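PDB 4HNO: probable endonuclease 4 from Thermotoga maritima, which probably cleaves phosphodiester bonds at apurinic or apyrimidinic sites in DNA for base excision repair, using a cluster of three metal ions held in a TIM barrel. Local coordinates for residues Asp23-Gly28 and Lys60-Asp65; Asn30-Phe35 and Leu104-Leu109; Lys96-Cys101 and Glu140-Leu145; Glu123-Ile128 and Gly154-Lys159; Glu196-Leu201 and Phe246-Ser251. One frame throughout, in Å; residues are numbered along the deposited sequence. Where two conformers were deposited one is given.

Contact 1. Residues Asp23-Gly28 and Lys60-Asp65; sequences DTVNIG and KKHGID
Val25, which meets His62 across this contact, has its carbonyl O fixed by the backbone N of Gly28 at 3.0 Å. That bond belongs to a Schellman motif ending helix 20-26, and a second Schellman motif, turning at Gly63, ends helix 49-61. The pairing is thus between two helix C-termini, and it is apolar. Methyl CG2 of Val25 does the touching: it lies 3.8 Å from ND1 of His62, meeting the imidazole obliquely, and 4.0 Å from His62 CB. A chi1 of 168° sets CG1 of Val25 opposite the backbone N, which leaves CG2 opposite the carbonyl carbon and facing the partner helix end. The same CG2 is 4.4 Å from CD1 of Ile64, a looser approach. Lys61 CG covers part of one imidazole face, 4.1 Å above the ring. His62 also rests on Pro21 and Gln22 of helix 20-26. On the barrel side, Thr24 and Ile64 both touch Phe32, so the two helix ends meet over strand 31-34, while Ile27 packs against helix 268-284.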
# COMPACT_ATOMS: atom_id res chain seq x y z
N ASP A 23 -4.19 15.58 11.25
CA ASP A 23 -3.26 14.67 11.92
C ASP A 23 -2.03 14.44 11.04
O ASP A 23 -0.91 14.36 11.55
CB ASP A 23 -3.93 13.33 12.22
CG ASP A 23 -5.02 13.40 13.27
OD1 ASP A 23 -5.10 14.39 14.01
OD2 ASP A 23 -5.80 12.43 13.36
N THR A 24 -2.22 14.35 9.73
CA THR A 24 -1.14 14.18 8.77
C THR A 24 -0.20 15.37 8.82
O THR A 24 1.03 15.22 8.95
CB THR A 24 -1.72 13.98 7.37
OG1 THR A 24 -2.39 12.72 7.31
CG2 THR A 24 -0.68 14.02 6.31
N VAL A 25 -0.76 16.57 8.74
CA VAL A 25 0.07 17.76 8.81
C VAL A 25 0.83 17.80 10.14
O VAL A 25 2.01 18.16 10.19
CB VAL A 25 -0.82 19.01 8.64
CG1 VAL A 25 -0.07 20.29 8.99
CG2 VAL A 25 -1.34 19.08 7.23
N ASN A 26 0.16 17.40 11.22
CA ASN A 26 0.77 17.45 12.56
C ASN A 26 1.94 16.51 12.74
O ASN A 26 2.79 16.77 13.58
CB ASN A 26 -0.27 17.19 13.65
CG ASN A 26 -1.19 18.37 13.88
OD1 ASN A 26 -0.93 19.48 13.42
ND2 ASN A 26 -2.28 18.14 14.61
N ILE A 27 1.99 15.42 11.98
CA ILE A 27 3.16 14.54 12.05
C ILE A 27 4.23 14.91 11.03
O ILE A 27 5.25 14.23 10.96
CB ILE A 27 2.82 13.04 11.94
CG1 ILE A 27 2.31 12.64 10.55
CG2 ILE A 27 1.86 12.64 13.05
CD1 ILE A 27 2.25 11.12 10.35
N GLY A 28 4.01 15.98 10.26
CA GLY A 28 4.98 16.41 9.26
C GLY A 28 4.79 15.78 7.90
O GLY A 28 5.71 15.79 7.08
N LYS A 60 -9.24 19.97 1.69
CA LYS A 60 -9.05 21.25 1.02
C LYS A 60 -8.31 22.23 1.94
O LYS A 60 -7.34 22.86 1.54
CB LYS A 60 -10.39 21.83 0.58
CG LYS A 60 -10.24 23.07 -0.28
CD LYS A 60 -11.60 23.66 -0.62
CE LYS A 60 -11.52 24.93 -1.44
NZ LYS A 60 -11.01 24.70 -2.80
N LYS A 61 -8.76 22.33 3.19
CA LYS A 61 -8.16 23.25 4.14
C LYS A 61 -6.66 23.01 4.26
O LYS A 61 -5.88 23.96 4.29
CB LYS A 61 -8.81 23.09 5.51
CG LYS A 61 -8.17 23.90 6.59
CD LYS A 61 -8.82 23.71 7.94
CE LYS A 61 -8.09 24.47 9.03
NZ LYS A 61 -8.68 24.21 10.37
N HIS A 62 -6.27 21.75 4.35
CA HIS A 62 -4.88 21.39 4.59
C HIS A 62 -4.09 21.18 3.31
O HIS A 62 -2.91 20.85 3.37
CB HIS A 62 -4.80 20.20 5.52
CG HIS A 62 -5.17 20.58 6.91
ND1 HIS A 62 -4.35 21.36 7.70
CD2 HIS A 62 -6.31 20.39 7.62
CE1 HIS A 62 -4.95 21.58 8.86
NE2 HIS A 62 -6.14 21.01 8.83
N GLY A 63 -4.72 21.38 2.16
CA GLY A 63 -4.02 21.36 0.90
C GLY A 63 -3.45 20.00 0.55
O GLY A 63 -2.44 19.93 -0.15
N ILE A 64 -4.08 18.92 0.99
CA ILE A 64 -3.55 17.60 0.70
C ILE A 64 -3.81 17.23 -0.76
O ILE A 64 -4.93 17.30 -1.22
CB ILE A 64 -4.19 16.53 1.59
CG1 ILE A 64 -4.10 16.91 3.06
CG2 ILE A 64 -3.57 15.17 1.33
CD1 ILE A 64 -2.72 17.02 3.58
N ASP A 65 -2.77 16.81 -1.45
CA ASP A 65 -2.86 16.37 -2.82
C ASP A 65 -3.61 15.02 -2.85
O ASP A 65 -3.21 14.07 -2.18
CB ASP A 65 -1.43 16.22 -3.35
CG ASP A 65 -1.34 15.94 -4.84
OD1 ASP A 65 -0.27 16.26 -5.42
OD2 ASP A 65 -2.26 15.36 -5.44

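Contact 2. Residues Asn30-Phe35 and Leu104-Leu109; sequences NSFQIF and LGIRYL
Ile34 and Leu104 meet methyl to methyl, CD1 to CD1, at 4.5 Å. Ile34 adopts the less common first torsion, 47°, with CG1 lying between backbone N and carbonyl carbon; a nearly straight chi2 of 164° then carries CD1 out to its partner. Leu104 answers with CD1 extended from CA. Phe32 makes the same first turn as Ile34, its CG likewise lodged between N and C, and this swings CE1 to 4.3 Å from Ile106 CD1, obliquely to the ring. Ile106 was modelled in two conformers, so that last approach holds for one of them and is doubtful in detail. Gln33, between the two, leads to the metal site instead: its OE1 bonds His218 NE2 and its NE2 bonds Glu263 OE2, both residues being metal ligands, so it is a second-shell residue. Strand 69-72 runs between strands 31-34 and 108-115, and Phe55 of helix 49-61 touches Phe32, Leu104 and Ile106 together, uniting the two segments beneath that helix.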
# COMPACT_ATOMS: atom_id res chain seq x y z
N ASN A 30 2.47 14.90 4.18
CA ASN A 30 1.67 15.49 3.11
C ASN A 30 0.97 14.40 2.30
O ASN A 30 0.46 14.68 1.22
CB ASN A 30 2.54 16.39 2.21
CG ASN A 30 3.67 15.63 1.55
OD1 ASN A 30 3.66 14.41 1.50
ND2 ASN A 30 4.64 16.35 1.05
N SER A 31 0.92 13.20 2.87
CA SER A 31 0.34 12.02 2.25
C SER A 31 -0.21 11.16 3.39
O SER A 31 0.21 11.30 4.53
CB SER A 31 1.45 11.22 1.55
OG SER A 31 2.16 12.00 0.60
N PHE A 32 -1.11 10.23 3.09
CA PHE A 32 -1.57 9.30 4.12
C PHE A 32 -2.22 8.08 3.52
O PHE A 32 -2.65 8.10 2.36
CB PHE A 32 -2.56 9.96 5.12
CG PHE A 32 -3.83 10.49 4.50
CD1 PHE A 32 -4.88 9.65 4.19
CD2 PHE A 32 -3.99 11.85 4.29
CE1 PHE A 32 -6.05 10.15 3.66
CE2 PHE A 32 -5.16 12.35 3.76
CZ PHE A 32 -6.19 11.51 3.46
N GLN A 33 -2.30 7.05 4.35
CA GLN A 33 -3.13 5.87 4.07
C GLN A 33 -4.08 5.68 5.25
O GLN A 33 -3.71 5.94 6.39
CB GLN A 33 -2.24 4.64 3.87
CG GLN A 33 -3.00 3.35 3.61
CD GLN A 33 -2.02 2.23 3.34
OE1 GLN A 33 -1.74 1.91 2.19
NE2 GLN A 33 -1.50 1.67 4.41
N ILE A 34 -5.28 5.22 4.94
CA ILE A 34 -6.29 4.91 5.95
C ILE A 34 -6.98 3.62 5.59
O ILE A 34 -7.07 3.24 4.43
CB ILE A 34 -7.35 6.03 6.06
CG1 ILE A 34 -7.86 6.46 4.68
CG2 ILE A 34 -6.77 7.24 6.79
CD1 ILE A 34 -9.17 7.27 4.70
N PHE A 35 -7.55 2.94 6.59
CA PHE A 35 -8.55 1.92 6.32
C PHE A 35 -9.87 2.61 5.92
O PHE A 35 -10.10 3.75 6.27
CB PHE A 35 -8.76 1.01 7.53
CG PHE A 35 -7.61 0.06 7.79
CD1 PHE A 35 -6.97 0.07 9.01
CD2 PHE A 35 -7.19 -0.86 6.84
CE1 PHE A 35 -5.93 -0.83 9.27
CE2 PHE A 35 -6.15 -1.73 7.08
CZ PHE A 35 -5.52 -1.72 8.29
N LEU A 104 -15.72 9.21 -0.36
CA LEU A 104 -14.73 10.10 0.24
C LEU A 104 -13.93 10.91 -0.78
O LEU A 104 -13.31 11.91 -0.40
CB LEU A 104 -13.74 9.30 1.10
CG LEU A 104 -14.32 8.64 2.34
CD1 LEU A 104 -13.27 7.77 3.01
CD2 LEU A 104 -14.88 9.66 3.33
N GLY A 105 -13.90 10.46 -2.03
CA GLY A 105 -13.05 11.02 -3.04
C GLY A 105 -11.67 10.36 -3.16
O GLY A 105 -10.86 10.78 -3.97
N ILE A 106 -11.41 9.34 -2.36
CA ILE A 106 -10.13 8.64 -2.41
C ILE A 106 -10.04 7.88 -3.73
O ILE A 106 -10.97 7.20 -4.16
CB ILE A 106 -10.00 7.71 -1.18
CG1 ILE A 106 -9.90 8.50 0.12
CG2 ILE A 106 -8.84 6.76 -1.34
CD1 ILE A 106 -8.58 9.15 0.36
N ARG A 107 -8.86 7.98 -4.34
CA ARG A 107 -8.64 7.52 -5.68
C ARG A 107 -8.07 6.10 -5.79
O ARG A 107 -8.08 5.51 -6.85
CB ARG A 107 -7.70 8.51 -6.37
CG ARG A 107 -8.33 9.88 -6.52
CD ARG A 107 -7.39 10.87 -7.17
NE ARG A 107 -8.06 12.17 -7.26
CZ ARG A 107 -7.47 13.28 -7.68
NH1 ARG A 107 -6.20 13.27 -8.04
NH2 ARG A 107 -8.16 14.41 -7.71
N TYR A 108 -7.55 5.60 -4.67
CA TYR A 108 -6.74 4.38 -4.66
C TYR A 108 -7.14 3.50 -3.48
O TYR A 108 -7.24 3.97 -2.35
CB TYR A 108 -5.27 4.73 -4.48
CG TYR A 108 -4.69 5.52 -5.60
CD1 TYR A 108 -4.29 6.83 -5.43
CD2 TYR A 108 -4.55 4.94 -6.84
CE1 TYR A 108 -3.76 7.55 -6.50
CE2 TYR A 108 -4.04 5.64 -7.90
CZ TYR A 108 -3.65 6.94 -7.74
OH TYR A 108 -3.15 7.61 -8.84
N LEU A 109 -7.26 2.21 -3.77
CA LEU A 109 -7.57 1.20 -2.76
C LEU A 109 -6.53 0.09 -2.90
O LEU A 109 -6.48 -0.61 -3.92
CB LEU A 109 -8.98 0.63 -2.98
CG LEU A 109 -9.40 -0.47 -2.01
CD1 LEU A 109 -9.38 -0.02 -0.56
CD2 LEU A 109 -10.78 -0.96 -2.39

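Contact 3. Residues Lys96-Cys101 and Glu140-Leu145; sequences KEVEIC and EGVVIL
Flat groups play a small part where Val98 and Cys101 meet Val142; the one that reaches across is the carboxylate of Glu99. Its OE2 accepts a bond of 2.6 Å from a water, which in turn accepts one from the backbone N of Glu140 at 2.9 Å. The side chain sets out away from the opposite segment and is brought back by its bent torsions, chi1 -68° and chi2 -59°. Deeper in, the contact is packing, mostly between apolar atoms. Val98 and Val142 lie alongside one another, pointing opposite ways, so that CG1 of Val98 comes to 3.8 Å from CB of Val142 and 3.9 Å from its CG2. That CG2 is the busiest atom here: it lies 3.7 Å from the carbonyl O of Val98 and 3.9 Å from CB of Cys101, one helical turn further on. A methyl is thereby pressed against the helix between the two residues. Val98 is shared with Leu109 of strand 108-115 and with Val135 of helix 121-136, while Arg175 NE bonds the carbonyl O of Val142. Strand 143-147 ends at Glu147, a ligand of both zinc and manganese in this enzyme. A helix packed beside the entry to a parallel strand that it does not directly precede is part of the outer helical layer of a TIM barrel.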
# COMPACT_ATOMS: atom_id res chain seq x y z
N LYS A 96 -17.83 -2.75 -1.75
CA LYS A 96 -18.19 -1.74 -0.76
C LYS A 96 -17.00 -0.82 -0.43
O LYS A 96 -17.16 0.38 -0.34
CB LYS A 96 -18.74 -2.42 0.50
CG LYS A 96 -18.87 -1.52 1.71
CD LYS A 96 -19.69 -0.24 1.56
CE LYS A 96 -21.14 -0.45 1.20
NZ LYS A 96 -21.84 -1.25 2.23
N GLU A 97 -15.80 -1.39 -0.29
CA GLU A 97 -14.64 -0.54 -0.03
C GLU A 97 -14.39 0.43 -1.18
O GLU A 97 -14.04 1.58 -0.94
CB GLU A 97 -13.41 -1.40 0.24
CG GLU A 97 -13.48 -2.16 1.54
CD GLU A 97 -12.18 -2.96 1.80
OE1 GLU A 97 -11.93 -3.32 2.95
OE2 GLU A 97 -11.45 -3.21 0.81
N VAL A 98 -14.56 -0.02 -2.41
CA VAL A 98 -14.45 0.89 -3.55
C VAL A 98 -15.47 2.02 -3.43
O VAL A 98 -15.15 3.18 -3.67
CB VAL A 98 -14.59 0.13 -4.88
CG1 VAL A 98 -14.80 1.10 -6.04
CG2 VAL A 98 -13.38 -0.75 -5.12
N GLU A 99 -16.70 1.68 -3.05
CA GLU A 99 -17.71 2.70 -2.91
C GLU A 99 -17.44 3.65 -1.74
O GLU A 99 -17.77 4.83 -1.84
CB GLU A 99 -19.08 2.05 -2.88
CG GLU A 99 -19.41 1.41 -4.27
CD GLU A 99 -19.41 2.45 -5.45
OE1 GLU A 99 -20.12 3.47 -5.33
OE2 GLU A 99 -18.71 2.26 -6.46
N ILE A 100 -16.84 3.17 -0.66
CA ILE A 100 -16.40 4.05 0.40
C ILE A 100 -15.37 5.04 -0.14
O ILE A 100 -15.45 6.25 0.10
CB ILE A 100 -15.82 3.25 1.59
CG1 ILE A 100 -16.93 2.47 2.31
CG2 ILE A 100 -15.09 4.17 2.54
CD1 ILE A 100 -16.45 1.37 3.22
N CYS A 101 -14.36 4.51 -0.85
CA CYS A 101 -13.37 5.40 -1.45
C CYS A 101 -14.04 6.44 -2.33
O CYS A 101 -13.73 7.62 -2.25
CB CYS A 101 -12.37 4.59 -2.28
SG CYS A 101 -11.25 3.56 -1.33
N GLU A 140 -16.79 2.37 -10.74
CA GLU A 140 -16.00 3.29 -11.56
C GLU A 140 -15.02 4.08 -10.73
O GLU A 140 -15.21 4.29 -9.54
CB GLU A 140 -16.90 4.27 -12.34
CG GLU A 140 -17.86 3.60 -13.31
CD GLU A 140 -17.19 2.84 -14.45
OE1 GLU A 140 -16.00 3.07 -14.75
OE2 GLU A 140 -17.88 2.02 -15.08
N GLY A 141 -13.96 4.52 -11.40
CA GLY A 141 -13.10 5.59 -10.93
C GLY A 141 -11.90 5.06 -10.16
O GLY A 141 -10.74 5.26 -10.51
N VAL A 142 -12.18 4.40 -9.05
CA VAL A 142 -11.16 4.00 -8.10
C VAL A 142 -10.21 3.01 -8.77
O VAL A 142 -10.65 2.10 -9.49
CB VAL A 142 -11.81 3.38 -6.84
CG1 VAL A 142 -10.77 2.84 -5.88
CG2 VAL A 142 -12.69 4.41 -6.14
N VAL A 143 -8.93 3.19 -8.51
CA VAL A 143 -7.87 2.31 -8.96
C VAL A 143 -7.46 1.41 -7.81
O VAL A 143 -7.23 1.88 -6.70
CB VAL A 143 -6.67 3.17 -9.43
CG1 VAL A 143 -5.44 2.32 -9.72
CG2 VAL A 143 -7.06 3.98 -10.67
N ILE A 144 -7.41 0.11 -8.08
CA ILE A 144 -6.94 -0.86 -7.11
C ILE A 144 -5.43 -1.00 -7.24
O ILE A 144 -4.91 -1.19 -8.35
CB ILE A 144 -7.65 -2.20 -7.29
CG1 ILE A 144 -9.13 -1.99 -6.91
CG2 ILE A 144 -7.00 -3.28 -6.44
CD1 ILE A 144 -10.05 -3.16 -7.11
N LEU A 145 -4.74 -0.89 -6.11
CA LEU A 145 -3.29 -1.10 -6.06
C LEU A 145 -3.03 -2.50 -5.52
O LEU A 145 -3.55 -2.87 -4.48
CB LEU A 145 -2.62 -0.07 -5.16
CG LEU A 145 -2.91 1.39 -5.52
CD1 LEU A 145 -2.20 2.33 -4.57
CD2 LEU A 145 -2.52 1.68 -6.96
O HOH W 1 -18.71 3.35 -8.81

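Contact 4. Residues Glu123-Ile128 and Gly154-Lys159; sequences EGIDRI and GNIGYK
Ile156 presents its CD1 to the helix backbone, reaching 3.7 Å from C of Gly124 and 3.8 Å from N of Ile125. Gly124 has no side chain, which lets the methyl come down on the helix itself. Two isoleucines complete the first shell. Ile128 meets Ile156 tip to tip, their CD1 atoms 3.8 Å apart, whereas Ile125 crosses at a slant, its CG1 lying 3.9 Å from Ile156 CG2. Ile156 can serve both partners because its branches diverge: CG1 leaves on the side opposite the carbonyl carbon (chi1 -63°), and chi2 of 169° straightens the longer arm toward Gly124, while CG2 is left facing Ile125. In the next shell, the helix is braced by Arg127, whose NH1 bonds Ala80 O and Thr119 OG1 while Gly124 CA lies by the rim of one guanidinium face, 3.7 Å off its plane. The turn after Ile156 is held by Gln162, whose OE1 accepts from N of both Gly157 and Lys159. Farther out, the side chain of Ile156 is about 9 Å from that of zinc ligand His112. Ile125 and Ile128 also touch Ile166 of helix 160-169, and the short, weakly bonded strand 155-156 runs antiparallel to strand 108-115, so this isoleucine cluster ties helix 121-136 to both.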
# COMPACT_ATOMS: atom_id res chain seq x y z
N GLU A 123 -4.11 -21.20 -10.06
CA GLU A 123 -5.53 -21.20 -9.80
C GLU A 123 -5.91 -20.02 -8.89
O GLU A 123 -6.96 -19.40 -9.07
CB GLU A 123 -5.98 -22.51 -9.16
CG GLU A 123 -5.68 -23.73 -10.01
CD GLU A 123 -4.30 -24.37 -9.76
OE1 GLU A 123 -3.33 -23.68 -9.39
OE2 GLU A 123 -4.18 -25.61 -9.95
N GLY A 124 -5.05 -19.71 -7.93
CA GLY A 124 -5.29 -18.57 -7.06
C GLY A 124 -5.24 -17.25 -7.81
O GLY A 124 -6.09 -16.38 -7.57
N ILE A 125 -4.27 -17.10 -8.71
CA ILE A 125 -4.23 -15.91 -9.55
C ILE A 125 -5.51 -15.78 -10.34
O ILE A 125 -6.07 -14.69 -10.45
CB ILE A 125 -2.98 -15.91 -10.44
CG1 ILE A 125 -1.77 -15.60 -9.56
CG2 ILE A 125 -3.11 -14.95 -11.61
CD1 ILE A 125 -0.44 -15.71 -10.27
N ASP A 126 -6.00 -16.87 -10.92
CA ASP A 126 -7.22 -16.78 -11.70
C ASP A 126 -8.40 -16.35 -10.82
O ASP A 126 -9.25 -15.58 -11.27
CB ASP A 126 -7.53 -18.09 -12.41
CG ASP A 126 -6.69 -18.32 -13.65
OD1 ASP A 126 -6.63 -19.48 -14.09
OD2 ASP A 126 -6.09 -17.36 -14.17
N ARG A 127 -8.46 -16.81 -9.57
CA ARG A 127 -9.53 -16.38 -8.67
C ARG A 127 -9.40 -14.90 -8.35
O ARG A 127 -10.42 -14.20 -8.25
CB ARG A 127 -9.56 -17.22 -7.39
CG ARG A 127 -10.08 -18.64 -7.60
CD ARG A 127 -10.34 -19.38 -6.30
NE ARG A 127 -9.14 -19.62 -5.53
CZ ARG A 127 -8.38 -20.71 -5.62
NH1 ARG A 127 -7.33 -20.83 -4.82
NH2 ARG A 127 -8.66 -21.69 -6.49
N ILE A 128 -8.18 -14.42 -8.16
CA ILE A 128 -7.97 -12.99 -7.89
C ILE A 128 -8.44 -12.18 -9.10
O ILE A 128 -9.14 -11.18 -8.95
CB ILE A 128 -6.52 -12.69 -7.57
CG1 ILE A 128 -6.09 -13.36 -6.27
CG2 ILE A 128 -6.31 -11.17 -7.49
CD1 ILE A 128 -4.59 -13.41 -6.10
N GLY A 154 0.28 -19.47 1.74
CA GLY A 154 -0.11 -19.49 0.38
C GLY A 154 -0.19 -18.10 -0.20
O GLY A 154 -0.86 -17.95 -1.20
N ASN A 155 0.52 -17.11 0.36
CA ASN A 155 0.45 -15.77 -0.21
C ASN A 155 0.87 -15.76 -1.66
O ASN A 155 1.86 -16.39 -2.07
CB ASN A 155 1.37 -14.81 0.53
CG ASN A 155 0.81 -14.33 1.82
OD1 ASN A 155 -0.32 -14.65 2.20
ND2 ASN A 155 1.61 -13.53 2.52
N ILE A 156 0.13 -14.96 -2.42
CA ILE A 156 0.46 -14.58 -3.79
C ILE A 156 0.88 -13.12 -3.77
O ILE A 156 0.22 -12.29 -3.15
CB ILE A 156 -0.75 -14.79 -4.71
CG1 ILE A 156 -1.12 -16.27 -4.75
CG2 ILE A 156 -0.48 -14.24 -6.09
CD1 ILE A 156 -2.47 -16.55 -5.42
N GLY A 157 1.97 -12.83 -4.47
CA GLY A 157 2.46 -11.47 -4.60
C GLY A 157 3.78 -11.19 -3.92
O GLY A 157 4.11 -10.02 -3.74
N TYR A 158 4.55 -12.22 -3.57
CA TYR A 158 5.86 -11.99 -2.98
C TYR A 158 6.92 -11.69 -4.05
O TYR A 158 7.96 -11.11 -3.74
CB TYR A 158 6.27 -13.13 -2.04
CG TYR A 158 6.30 -14.50 -2.68
CD1 TYR A 158 7.45 -15.02 -3.25
CD2 TYR A 158 5.14 -15.28 -2.73
CE1 TYR A 158 7.43 -16.30 -3.87
CE2 TYR A 158 5.12 -16.54 -3.33
CZ TYR A 158 6.25 -17.02 -3.90
OH TYR A 158 6.25 -18.25 -4.49
N LYS A 159 6.65 -12.09 -5.30
CA LYS A 159 7.45 -11.64 -6.44
C LYS A 159 6.60 -10.70 -7.27
O LYS A 159 5.41 -10.95 -7.51
CB LYS A 159 7.89 -12.82 -7.30
CG LYS A 159 8.81 -13.80 -6.59
CD LYS A 159 10.09 -13.15 -6.08
CE LYS A 159 11.05 -14.19 -5.53
NZ LYS A 159 10.44 -15.04 -4.48

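Contact 5. Residues Glu196-Leu201 and Phe246-Ser251; sequences EGVEAL and FAVFFS
Val198 supplies the bump: its CG2 sits in a hollow formed by Val248 and Phe249 on the facing helix. The walls of that hollow are Val248 CG1, 4.0 Å from the methyl, and Phe249 CA, 4.1 Å from it, with CD1 of the Phe249 ring a little beyond. Val198 and Val248 interleave flank to flank, each running toward the other's backbone. Leu201, a turn later, puts its CD2 at 4.4 Å from CE1 of Phe249, so both methyls meet the edge of that ring near its plane. The torsion that carries the phenyl group there is chi1 of -173°, with CG opposite the backbone N. Helices 195-208 and 242-250 belong to the outer layer of the TIM barrel, on either side of strand 214-222 in the chain; their short segments cross at -43° with axes 9.8 Å apart. Phe249 continues inward to Leu219 on that strand and to Thr182, and its side chain is about 9 Å from those of the metal ligands His218 and Asp181. The carbonyl O of Val248 takes two bonds from Ser251, from OG at 2.7 Å and from N at 3.1 Å. Phe252 also touches Val198, from the loop that follows.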
# COMPACT_ATOMS: atom_id res chain seq x y z
N GLU A 196 22.76 -1.47 -6.70
CA GLU A 196 22.46 -2.42 -7.77
C GLU A 196 21.11 -3.11 -7.53
O GLU A 196 20.42 -3.45 -8.49
CB GLU A 196 23.57 -3.46 -7.92
CG GLU A 196 24.90 -2.88 -8.37
CD GLU A 196 25.69 -2.23 -7.24
OE1 GLU A 196 25.29 -2.38 -6.06
OE2 GLU A 196 26.72 -1.59 -7.53
N GLY A 197 20.75 -3.31 -6.27
CA GLY A 197 19.46 -3.88 -5.93
C GLY A 197 18.31 -2.94 -6.24
O GLY A 197 17.26 -3.36 -6.73
N VAL A 198 18.49 -1.66 -5.95
CA VAL A 198 17.47 -0.69 -6.29
C VAL A 198 17.33 -0.56 -7.80
O VAL A 198 16.21 -0.51 -8.33
CB VAL A 198 17.70 0.68 -5.64
CG1 VAL A 198 16.54 1.63 -5.95
CG2 VAL A 198 17.88 0.54 -4.13
N GLU A 199 18.45 -0.53 -8.52
CA GLU A 199 18.40 -0.47 -9.97
C GLU A 199 17.64 -1.67 -10.52
O GLU A 199 16.82 -1.53 -11.42
CB GLU A 199 19.82 -0.40 -10.53
CG GLU A 199 20.50 0.93 -10.25
CD GLU A 199 21.99 0.94 -10.51
OE1 GLU A 199 22.60 -0.15 -10.67
OE2 GLU A 199 22.56 2.05 -10.55
N ALA A 200 17.91 -2.86 -9.98
CA ALA A 200 17.23 -4.07 -10.43
C ALA A 200 15.73 -4.00 -10.16
O ALA A 200 14.93 -4.40 -10.99
CB ALA A 200 17.84 -5.31 -9.79
N LEU A 201 15.37 -3.48 -8.99
CA LEU A 201 13.96 -3.32 -8.63
C LEU A 201 13.28 -2.39 -9.63
O LEU A 201 12.19 -2.68 -10.14
CB LEU A 201 13.86 -2.79 -7.21
CG LEU A 201 12.46 -2.40 -6.75
CD1 LEU A 201 11.52 -3.58 -6.77
CD2 LEU A 201 12.54 -1.77 -5.39
N PHE A 246 18.30 2.66 3.65
CA PHE A 246 17.34 3.64 3.21
C PHE A 246 18.02 4.80 2.48
O PHE A 246 17.46 5.33 1.53
CB PHE A 246 16.44 4.12 4.35
CG PHE A 246 15.31 3.18 4.64
CD1 PHE A 246 15.23 2.53 5.85
CD2 PHE A 246 14.36 2.90 3.68
CE1 PHE A 246 14.20 1.63 6.12
CE2 PHE A 246 13.34 2.00 3.94
CZ PHE A 246 13.27 1.37 5.16
N ALA A 247 19.23 5.18 2.89
CA ALA A 247 19.92 6.24 2.17
C ALA A 247 20.13 5.86 0.71
O ALA A 247 19.99 6.69 -0.17
CB ALA A 247 21.24 6.55 2.84
N VAL A 248 20.49 4.61 0.44
CA VAL A 248 20.63 4.14 -0.93
C VAL A 248 19.28 4.24 -1.68
O VAL A 248 19.19 4.80 -2.76
CB VAL A 248 21.17 2.70 -0.96
CG1 VAL A 248 21.12 2.13 -2.36
CG2 VAL A 248 22.59 2.66 -0.41
N PHE A 249 18.24 3.71 -1.07
CA PHE A 249 16.91 3.71 -1.69
C PHE A 249 16.44 5.14 -1.99
O PHE A 249 15.95 5.41 -3.08
CB PHE A 249 15.97 3.03 -0.71
CG PHE A 249 14.57 2.78 -1.22
CD1 PHE A 249 14.33 1.93 -2.30
CD2 PHE A 249 13.48 3.28 -0.53
CE1 PHE A 249 13.04 1.63 -2.70
CE2 PHE A 249 12.19 2.98 -0.94
CZ PHE A 249 11.99 2.14 -2.01
N PHE A 250 16.62 6.04 -1.04
CA PHE A 250 16.14 7.41 -1.17
C PHE A 250 16.88 8.18 -2.24
O PHE A 250 16.40 9.22 -2.70
CB PHE A 250 16.33 8.18 0.13
CG PHE A 250 15.52 7.70 1.31
CD1 PHE A 250 14.40 6.91 1.17
CD2 PHE A 250 15.92 8.08 2.59
CE1 PHE A 250 13.69 6.52 2.29
CE2 PHE A 250 15.21 7.68 3.69
CZ PHE A 250 14.10 6.91 3.55
N SER A 251 18.07 7.72 -2.61
CA SER A 251 18.91 8.47 -3.54
C SER A 251 18.40 8.44 -4.97
O SER A 251 18.83 9.25 -5.79
CB SER A 251 20.36 7.96 -3.48
OG SER A 251 20.51 6.71 -4.11

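In the fold
All five contacts fasten one TIM barrel, yet they differ with depth. Contact 1 is the partly exposed one, joining helix ends and involving an imidazole; contacts 2 to 5 are buried and almost wholly aliphatic or aromatic. Contacts 1 and 2 touch where Thr24 and Ile64 pack on Phe32 and Thr24 also on Ser31. Contacts 2 and 3 share the sheet, where Leu109 and Leu145 are probably bonded through their backbones. Contact 4 reaches the same sheet on the opposite side of the chain's centre from contacts 1 and 2. Contact 5 is helix against helix, whereas contacts 3 and 4 set a helix against a strand region, with a bridging water in contact 3.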